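Local atomic coordinates of aryl acylamidase (bacterium CSBL00001, PDB entry 4YJ6), a protein that probably hydrolyses the amide bond of aryl acylamides, acting as a serine hydrolase of the amidase signature family. Residues K84-A89 / G161-G166; A444-G449 / A475-A480; V279-Q284 / E422-L427. One frame throughout, in Å; residues are numbered along the deposited sequence.

Contact 1: residues K84-A89 / G161-G166; sequences KDLFAA and GGSSGG. With PO4 (phosphate ion), chain B.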
loop_
_atom_site.group_PDB
_atom_site.type_symbol
_atom_site.label_atom_id
_atom_site.label_comp_id
_atom_site.label_asym_id
_atom_site.label_seq_id
_atom_site.Cartn_x
_atom_site.Cartn_y
_atom_site.Cartn_z
ATOM N N LYS A 84 6.911 0.374 -6.856
ATOM C CA LYS A 84 5.638 0.115 -7.552
ATOM C C LYS A 84 5.544 0.869 -8.881
ATOM O O LYS A 84 5.851 2.074 -8.953
ATOM C CB LYS A 84 4.511 0.571 -6.629
ATOM C CG LYS A 84 3.091 0.457 -7.241
ATOM C CD LYS A 84 2.094 0.835 -6.138
ATOM C CE LYS A 84 0.698 0.961 -6.723
ATOM N NZ LYS A 84 -0.270 1.321 -5.665
ATOM N N ASP A 85 5.054 0.189 -9.916
ATOM C CA ASP A 85 4.863 0.811 -11.222
ATOM C C ASP A 85 3.523 1.591 -11.308
ATOM O O ASP A 85 2.625 1.226 -12.076
ATOM C CB ASP A 85 4.917 -0.303 -12.299
ATOM C CG ASP A 85 4.751 0.240 -13.712
ATOM O OD1 ASP A 85 4.967 1.460 -13.911
ATOM O OD2 ASP A 85 4.447 -0.591 -14.622
ATOM N N LEU A 86 3.397 2.675 -10.543
ATOM C CA LEU A 86 2.228 3.542 -10.631
ATOM C C LEU A 86 2.737 4.956 -10.357
ATOM O O LEU A 86 3.122 5.265 -9.228
ATOM C CB LEU A 86 1.139 3.133 -9.609
ATOM C CG LEU A 86 -0.060 4.090 -9.607
ATOM C CD1 LEU A 86 -0.745 4.127 -11.006
ATOM C CD2 LEU A 86 -1.071 3.656 -8.531
ATOM N N PHE A 87 2.796 5.770 -11.421
ATOM C CA PHE A 87 3.497 7.052 -11.387
ATOM C C PHE A 87 4.933 6.874 -10.880
ATOM O O PHE A 87 5.488 7.745 -10.207
ATOM C CB PHE A 87 2.715 8.079 -10.579
ATOM C CG PHE A 87 1.389 8.411 -11.209
ATOM C CD1 PHE A 87 1.331 9.300 -12.292
ATOM C CD2 PHE A 87 0.221 7.795 -10.775
ATOM C CE1 PHE A 87 0.129 9.603 -12.898
ATOM C CE2 PHE A 87 -1.008 8.096 -11.380
ATOM C CZ PHE A 87 -1.056 8.993 -12.427
ATOM N N ALA A 88 5.525 5.739 -11.227
ATOM C CA ALA A 88 6.934 5.491 -10.901
ATOM C C ALA A 88 7.779 6.616 -11.485
ATOM O O ALA A 88 7.583 6.984 -12.635
ATOM C CB ALA A 88 7.377 4.156 -11.481
ATOM N N ALA A 89 8.712 7.152 -10.705
ATOM C CA ALA A 89 9.755 7.992 -11.298
ATOM C C ALA A 89 11.098 7.532 -10.760
ATOM O O ALA A 89 11.387 7.650 -9.562
ATOM C CB ALA A 89 9.529 9.471 -10.973
ATOM N N GLY A 161 -5.073 -8.391 -4.529
ATOM C CA GLY A 161 -5.597 -7.079 -4.161
ATOM C C GLY A 161 -4.746 -6.008 -4.817
ATOM O O GLY A 161 -3.792 -6.318 -5.527
ATOM N N GLY A 162 -5.066 -4.744 -4.569
ATOM C CA GLY A 162 -4.422 -3.644 -5.280
ATOM C C GLY A 162 -4.769 -2.318 -4.594
ATOM O O GLY A 162 -5.506 -2.296 -3.600
ATOM N N SER A 163 -4.232 -1.210 -5.105
ATOM C CA SER A 163 -3.434 -1.221 -6.336
ATOM C C SER A 163 -1.977 -1.669 -6.188
ATOM O O SER A 163 -1.310 -1.867 -7.204
ATOM C CB SER A 163 -3.496 0.172 -6.988
ATOM O OG SER A 163 -2.922 1.161 -6.137
ATOM N N SER A 164 -1.466 -1.813 -4.959
ATOM C CA SER A 164 -0.081 -2.279 -4.776
ATOM C C SER A 164 -0.017 -3.803 -4.672
ATOM O O SER A 164 0.633 -4.330 -3.769
ATOM C CB SER A 164 0.536 -1.741 -3.482
ATOM O OG SER A 164 0.334 -0.341 -3.361
ATOM N N GLY A 165 -0.622 -4.511 -5.613
ATOM C CA GLY A 165 -0.736 -5.959 -5.489
ATOM C C GLY A 165 0.594 -6.671 -5.670
ATOM O O GLY A 165 0.906 -7.597 -4.937
ATOM N N GLY A 166 1.389 -6.237 -6.639
ATOM C CA GLY A 166 2.693 -6.856 -6.816
ATOM C C GLY A 166 3.589 -6.711 -5.589
ATOM O O GLY A 166 4.334 -7.635 -5.223
HETATM P P PO4 B . -5.048 4.032 -5.160
HETATM O O1 PO4 B . -6.289 3.335 -5.750
HETATM O O2 PO4 B . -5.298 5.503 -5.389
HETATM O O3 PO4 B . -4.998 3.709 -3.707
HETATM O O4 PO4 B . -3.774 3.635 -5.865
#
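Lys84 reaches Ser163 in the glycine-rich loop of the amidase signature, an arrangement consistent with the Ser-cisSer-Lys catalytic triad of this family. Its likely members are Lys84, Ser163, which follows a cis peptide bond, and Ser187, the probable nucleophile; Ser164 stands beside them. From CB the lysine runs fully extended, CG lying anti to the backbone N (chi1 176°). CB and CG lead toward 161-166 without meeting either serine closely. CD then comes alongside the Ser164 hydroxyl, 3.5 Å from its OG, and CE lies 3.5 Å from Ser163 O. At the tip NZ donates to two hydroxyls, Ser163 OG at 2.7 Å and Ser164 OG at 2.9 Å; a further bond to Thr182 OG1 helps fix its rotation. Ser164 OG is itself tied to Ser187 O and Thr182 N, which is likely to hold the lysine tip in place. Leu86 closes in beside the pair, its CD2 3.9 Å from Ser163 OG. A phosphate beside Ser163, probably from the crystallisation liquor, also bonds Ser187 OG and the backbone N of Gly184 and Gly185, consistent with an oxyanion hole. Ser163 OG, accepting from Lys84 NZ, donates to phosphate O4 at 2.6 Å.

Contact 2: residues A444-G449 / A475-A480; sequences ASVPAG and AAFERA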
loop_
_atom_site.group_PDB
_atom_site.type_symbol
_atom_site.label_atom_id
_atom_site.label_comp_id
_atom_site.label_asym_id
_atom_site.label_seq_id
_atom_site.Cartn_x
_atom_site.Cartn_y
_atom_site.Cartn_z
ATOM N N ALA A 444 -2.733 1.371 9.763
ATOM C CA ALA A 444 -2.000 0.221 9.245
ATOM C C ALA A 444 -2.936 -0.969 9.216
ATOM O O ALA A 444 -3.753 -1.132 10.107
ATOM C CB ALA A 444 -0.780 -0.080 10.132
ATOM N N SER A 445 -2.806 -1.792 8.185
ATOM C CA SER A 445 -3.535 -3.051 8.148
ATOM C C SER A 445 -2.677 -4.132 8.817
ATOM O O SER A 445 -1.564 -4.397 8.368
ATOM C CB SER A 445 -3.884 -3.463 6.727
ATOM O OG SER A 445 -4.661 -4.674 6.768
ATOM N N VAL A 446 -3.215 -4.748 9.873
ATOM C CA VAL A 446 -2.570 -5.874 10.555
ATOM C C VAL A 446 -3.290 -7.193 10.230
ATOM O O VAL A 446 -4.515 -7.277 10.297
ATOM C CB VAL A 446 -2.521 -5.720 12.117
ATOM C CG1 VAL A 446 -1.628 -4.542 12.497
ATOM C CG2 VAL A 446 -3.914 -5.515 12.749
ATOM N N PRO A 447 -2.530 -8.239 9.924
ATOM C CA PRO A 447 -3.173 -9.520 9.613
ATOM C C PRO A 447 -3.954 -10.005 10.818
ATOM O O PRO A 447 -3.389 -10.110 11.904
ATOM C CB PRO A 447 -1.959 -10.446 9.337
ATOM C CG PRO A 447 -0.920 -9.479 8.711
ATOM C CD PRO A 447 -1.103 -8.196 9.515
ATOM N N ALA A 448 -5.242 -10.285 10.624
ATOM C CA ALA A 448 -6.104 -10.650 11.748
ATOM C C ALA A 448 -6.394 -12.139 11.780
ATOM O O ALA A 448 -7.080 -12.590 12.688
ATOM C CB ALA A 448 -7.424 -9.874 11.659
ATOM N N GLY A 449 -5.921 -12.878 10.776
ATOM C CA GLY A 449 -6.218 -14.307 10.689
ATOM C C GLY A 449 -6.654 -14.753 9.310
ATOM O O GLY A 449 -6.559 -14.006 8.338
ATOM N N ALA A 475 2.501 -3.524 16.958
ATOM C CA ALA A 475 3.509 -4.450 17.490
ATOM C C ALA A 475 2.925 -5.226 18.673
ATOM O O ALA A 475 3.256 -6.378 18.867
ATOM C CB ALA A 475 4.781 -3.714 17.919
ATOM N N ALA A 476 2.105 -4.563 19.472
ATOM C CA ALA A 476 1.468 -5.243 20.610
ATOM C C ALA A 476 0.568 -6.376 20.106
ATOM O O ALA A 476 0.562 -7.514 20.649
ATOM C CB ALA A 476 0.695 -4.229 21.425
ATOM N N PHE A 477 -0.208 -6.095 19.064
ATOM C CA PHE A 477 -1.083 -7.120 18.481
ATOM C C PHE A 477 -0.234 -8.242 17.864
ATOM O O PHE A 477 -0.560 -9.407 17.985
ATOM C CB PHE A 477 -2.011 -6.488 17.435
ATOM C CG PHE A 477 -3.007 -7.439 16.856
ATOM C CD1 PHE A 477 -4.181 -7.715 17.543
ATOM C CD2 PHE A 477 -2.763 -8.073 15.635
ATOM C CE1 PHE A 477 -5.113 -8.628 17.020
ATOM C CE2 PHE A 477 -3.688 -8.963 15.084
ATOM C CZ PHE A 477 -4.867 -9.249 15.778
ATOM N N GLU A 478 0.875 -7.897 17.211
ATOM C CA GLU A 478 1.720 -8.871 16.572
ATOM C C GLU A 478 2.261 -9.869 17.599
ATOM O O GLU A 478 2.369 -11.061 17.302
ATOM C CB GLU A 478 2.896 -8.124 15.892
ATOM C CG GLU A 478 3.836 -9.011 15.097
ATOM C CD GLU A 478 4.972 -8.177 14.515
ATOM O OE1 GLU A 478 5.531 -7.349 15.259
ATOM O OE2 GLU A 478 5.279 -8.381 13.344
ATOM N N ARG A 479 2.616 -9.383 18.779
ATOM C CA ARG A 479 3.148 -10.262 19.825
ATOM C C ARG A 479 2.052 -11.186 20.362
ATOM O O ARG A 479 2.282 -12.377 20.585
ATOM C CB ARG A 479 3.685 -9.449 20.982
ATOM C CG ARG A 479 5.019 -8.762 20.663
ATOM C CD ARG A 479 5.628 -8.168 21.917
ATOM N NE ARG A 479 4.871 -7.016 22.418
ATOM C CZ ARG A 479 5.044 -5.759 22.007
ATOM N NH1 ARG A 479 5.970 -5.482 21.109
ATOM N NH2 ARG A 479 4.323 -4.772 22.532
ATOM N N ALA A 480 0.871 -10.612 20.572
ATOM C CA ALA A 480 -0.230 -11.336 21.253
ATOM C C ALA A 480 -1.023 -12.233 20.311
ATOM O O ALA A 480 -1.616 -13.241 20.732
ATOM C CB ALA A 480 -1.155 -10.350 21.913
#
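CG anti to the backbone N (chi1 -176°) directs the ring of Phe477, on helix 467-480, toward Val446. Val446 answers with a first torsion of -66°, placing CG2 between its own backbone N and carbonyl carbon, on the side the ring approaches. The two side chains cross obliquely, and their closest atoms, Val446 CG2 and Phe477 CD2, lie 4.0 Å apart in ordinary apolar contact. Further along the strand the ring meets backbone instead of side chain: Pro447 O sits at the ring edge, near its plane, 3.4 Å from Phe477 CE2. There the carbonyl faces the slightly positive C-H rim, an orientation likely to be mildly favourable. Ala448 adds a looser touch, its CA 4.4 Å from Phe477 CZ. One aromatic side chain thus spans three consecutive strand residues and supplies nearly all of what segment 475-480 offers to this strand. Other apolar groups near it include Met458 from the adjoining strand 454-462, and Ala293 and Val296 from helix 284-299. Val446 in turn touches Tyr198, Met458 and Ile460, so the phenylalanine rests on the body of the sheet. The axes of the strand and helix segments approach to 9.4 Å and run nearly parallel, with only 15° between their directions. Such near alignment of a helix with a strand of the sheet it covers is characteristic of layered alpha/beta folds, here the mixed central sheet of the amidase signature enzymes with its covering of helices.

Contact 3: residues V279-Q284 / E422-L427; sequences VFPVQQ and EEIDPL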
loop_
_atom_site.group_PDB
_atom_site.type_symbol
_atom_site.label_atom_id
_atom_site.label_comp_id
_atom_site.label_asym_id
_atom_site.label_seq_id
_atom_site.Cartn_x
_atom_site.Cartn_y
_atom_site.Cartn_z
ATOM N N VAL A 279 -21.764 2.422 7.947
ATOM C CA VAL A 279 -22.301 2.682 6.610
ATOM C C VAL A 279 -21.972 1.618 5.559
ATOM O O VAL A 279 -22.609 1.620 4.516
ATOM C CB VAL A 279 -21.823 4.044 6.026
ATOM C CG1 VAL A 279 -22.351 5.195 6.876
ATOM C CG2 VAL A 279 -20.304 4.104 5.988
ATOM N N PHE A 280 -20.989 0.737 5.797
ATOM C CA PHE A 280 -20.640 -0.264 4.759
ATOM C C PHE A 280 -21.282 -1.619 5.026
ATOM O O PHE A 280 -21.413 -2.023 6.180
ATOM C CB PHE A 280 -19.136 -0.546 4.719
ATOM C CG PHE A 280 -18.285 0.639 4.315
ATOM C CD1 PHE A 280 -17.769 1.496 5.292
ATOM C CD2 PHE A 280 -18.004 0.884 2.978
ATOM C CE1 PHE A 280 -16.971 2.577 4.935
ATOM C CE2 PHE A 280 -17.209 1.976 2.591
ATOM C CZ PHE A 280 -16.680 2.811 3.577
ATOM N N PRO A 281 -21.636 -2.338 3.939
ATOM C CA PRO A 281 -21.996 -3.754 4.084
ATOM C C PRO A 281 -20.728 -4.584 4.206
ATOM O O PRO A 281 -19.874 -4.462 3.338
ATOM C CB PRO A 281 -22.745 -4.049 2.793
ATOM C CG PRO A 281 -22.082 -3.124 1.754
ATOM C CD PRO A 281 -21.774 -1.854 2.556
ATOM N N VAL A 282 -20.577 -5.359 5.276
ATOM C CA VAL A 282 -19.330 -6.085 5.500
ATOM C C VAL A 282 -19.634 -7.551 5.686
ATOM O O VAL A 282 -20.538 -7.900 6.458
ATOM C CB VAL A 282 -18.613 -5.565 6.769
ATOM C CG1 VAL A 282 -17.343 -6.377 7.071
ATOM C CG2 VAL A 282 -18.297 -4.073 6.564
ATOM N N GLN A 283 -18.892 -8.412 5.004
ATOM C CA GLN A 283 -19.137 -9.863 5.137
ATOM C C GLN A 283 -19.103 -10.278 6.615
ATOM O O GLN A 283 -18.191 -9.934 7.389
ATOM C CB GLN A 283 -18.133 -10.665 4.277
ATOM C CG GLN A 283 -18.353 -10.433 2.804
ATOM C CD GLN A 283 -17.351 -11.154 1.920
ATOM O OE1 GLN A 283 -16.264 -11.579 2.376
ATOM N NE2 GLN A 283 -17.707 -11.299 0.646
ATOM N N GLN A 284 -20.114 -11.031 7.040
ATOM C CA GLN A 284 -20.237 -11.332 8.445
ATOM C C GLN A 284 -18.990 -12.011 9.027
ATOM O O GLN A 284 -18.611 -11.743 10.160
ATOM C CB GLN A 284 -21.475 -12.235 8.672
ATOM C CG GLN A 284 -21.747 -12.459 10.114
ATOM C CD GLN A 284 -22.094 -11.168 10.831
ATOM O OE1 GLN A 284 -23.012 -10.433 10.419
ATOM N NE2 GLN A 284 -21.385 -10.887 11.915
ATOM N N GLU A 422 -26.320 -5.763 -0.875
ATOM C CA GLU A 422 -26.294 -4.314 -1.023
ATOM C C GLU A 422 -25.304 -3.951 -2.125
ATOM O O GLU A 422 -24.195 -4.477 -2.125
ATOM C CB GLU A 422 -25.826 -3.671 0.286
ATOM C CG GLU A 422 -25.717 -2.183 0.181
ATOM C CD GLU A 422 -25.366 -1.473 1.492
ATOM O OE1 GLU A 422 -25.786 -1.921 2.596
ATOM O OE2 GLU A 422 -24.709 -0.400 1.385
ATOM N N GLU A 423 -25.711 -3.086 -3.053
ATOM C CA GLU A 423 -24.851 -2.687 -4.161
ATOM C C GLU A 423 -23.655 -1.940 -3.593
ATOM O O GLU A 423 -23.802 -1.124 -2.686
ATOM C CB GLU A 423 -25.582 -1.755 -5.136
ATOM C CG GLU A 423 -26.570 -2.456 -6.080
ATOM C CD GLU A 423 -25.866 -3.435 -7.017
ATOM O OE1 GLU A 423 -25.028 -3.008 -7.864
ATOM O OE2 GLU A 423 -26.129 -4.642 -6.857
ATOM N N ILE A 424 -22.504 -2.172 -4.205
ATOM C CA ILE A 424 -21.285 -1.492 -3.769
ATOM C C ILE A 424 -20.411 -1.334 -5.001
ATOM O O ILE A 424 -20.432 -2.188 -5.917
ATOM C CB ILE A 424 -20.594 -2.275 -2.635
ATOM C CG1 ILE A 424 -19.506 -1.425 -1.954
ATOM C CG2 ILE A 424 -19.999 -3.621 -3.099
ATOM C CD1 ILE A 424 -19.204 -1.951 -0.531
ATOM N N ASP A 425 -19.670 -0.225 -5.061
ATOM C CA ASP A 425 -18.796 0.031 -6.199
ATOM C C ASP A 425 -17.681 -1.039 -6.265
ATOM O O ASP A 425 -16.953 -1.277 -5.291
ATOM C CB ASP A 425 -18.182 1.423 -6.059
ATOM C CG ASP A 425 -17.326 1.801 -7.255
ATOM O OD1 ASP A 425 -16.200 1.301 -7.337
ATOM O OD2 ASP A 425 -17.778 2.587 -8.104
ATOM N N PRO A 426 -17.572 -1.728 -7.404
ATOM C CA PRO A 426 -16.669 -2.870 -7.462
ATOM C C PRO A 426 -15.204 -2.455 -7.573
ATOM O O PRO A 426 -14.339 -3.298 -7.325
ATOM C CB PRO A 426 -17.108 -3.592 -8.745
ATOM C CG PRO A 426 -17.635 -2.526 -9.599
ATOM C CD PRO A 426 -18.330 -1.571 -8.661
ATOM N N LEU A 427 -14.942 -1.201 -7.920
ATOM C CA LEU A 427 -13.544 -0.735 -8.002
ATOM C C LEU A 427 -13.004 -0.401 -6.623
ATOM O O LEU A 427 -11.896 -0.784 -6.269
ATOM C CB LEU A 427 -13.426 0.514 -8.879
ATOM C CG LEU A 427 -14.054 0.462 -10.273
ATOM C CD1 LEU A 427 -13.718 1.762 -11.006
ATOM C CD2 LEU A 427 -13.540 -0.767 -11.058
HETATM O O HOH W 1 -24.837 -0.490 4.606
#
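Pro281 is the residue this contact buries most, and it is met by two side chains, Glu422 and Ile424. Glu422 reaches it with an extended chain, CG anti to the backbone N (chi1 177°), and its side chain crosses that of the proline at about a right angle. The carboxylate lies across the ring carbons: OE2 is 3.5 Å from Pro281 CD, and OE1 is 3.7 Å from Pro281 CB. Ile424 contributes the purely apolar share, its terminal CD1 standing 3.9 Å from Pro281 CG. Both carboxylate oxygens also have polar partners. OE2 accepts from Gln315 NE2, while a water 2.6 Å from Glu422 OE1 donates to it and also, at 3.1 Å, to Val279 O. Through that water the carboxylate is joined to the loop backbone two residues before the proline. With an alanine here instead of Glu422, the bridging water and Gln315 would probably lose their carboxylate partner, and part of the proline ring would lie uncovered. Gln315, at the start of helix 315-339, also bonds Glu423 O and touches Phe280 and Ile424, so it serves both segments. Ile419, on strand 418-419, which pairs antiparallel with 422-423, packs against Pro281 and Ile424. The proline loop itself comes after strand 270-273 and leads directly into helix 284-299, with Gln283 at its N-cap position.

Along the chain the order is contact 1, contact 3, contact 2, each closing before the next opens. Their centres form a nearly equal-sided triangle, about 24 Å between each pair of centres, and none touches another; the nearest atoms of contacts 1 and 3 are about 7 Å apart. Contact 2 lies on the eight-stranded mixed sheet, through strand 443-451. Contacts 1 and 3 adjoin that sheet: its edge strand 178-183 carries Thr182, a partner of contact 1, and strand 270-273 precedes the loop of contact 3. Lys84 itself ends strand 80-84 of a separate three-stranded sheet. Helix 284-299 runs from contact 3 to the phenylalanine of contact 2. The putative catalytic centre thus lies where elements of two sheets meet.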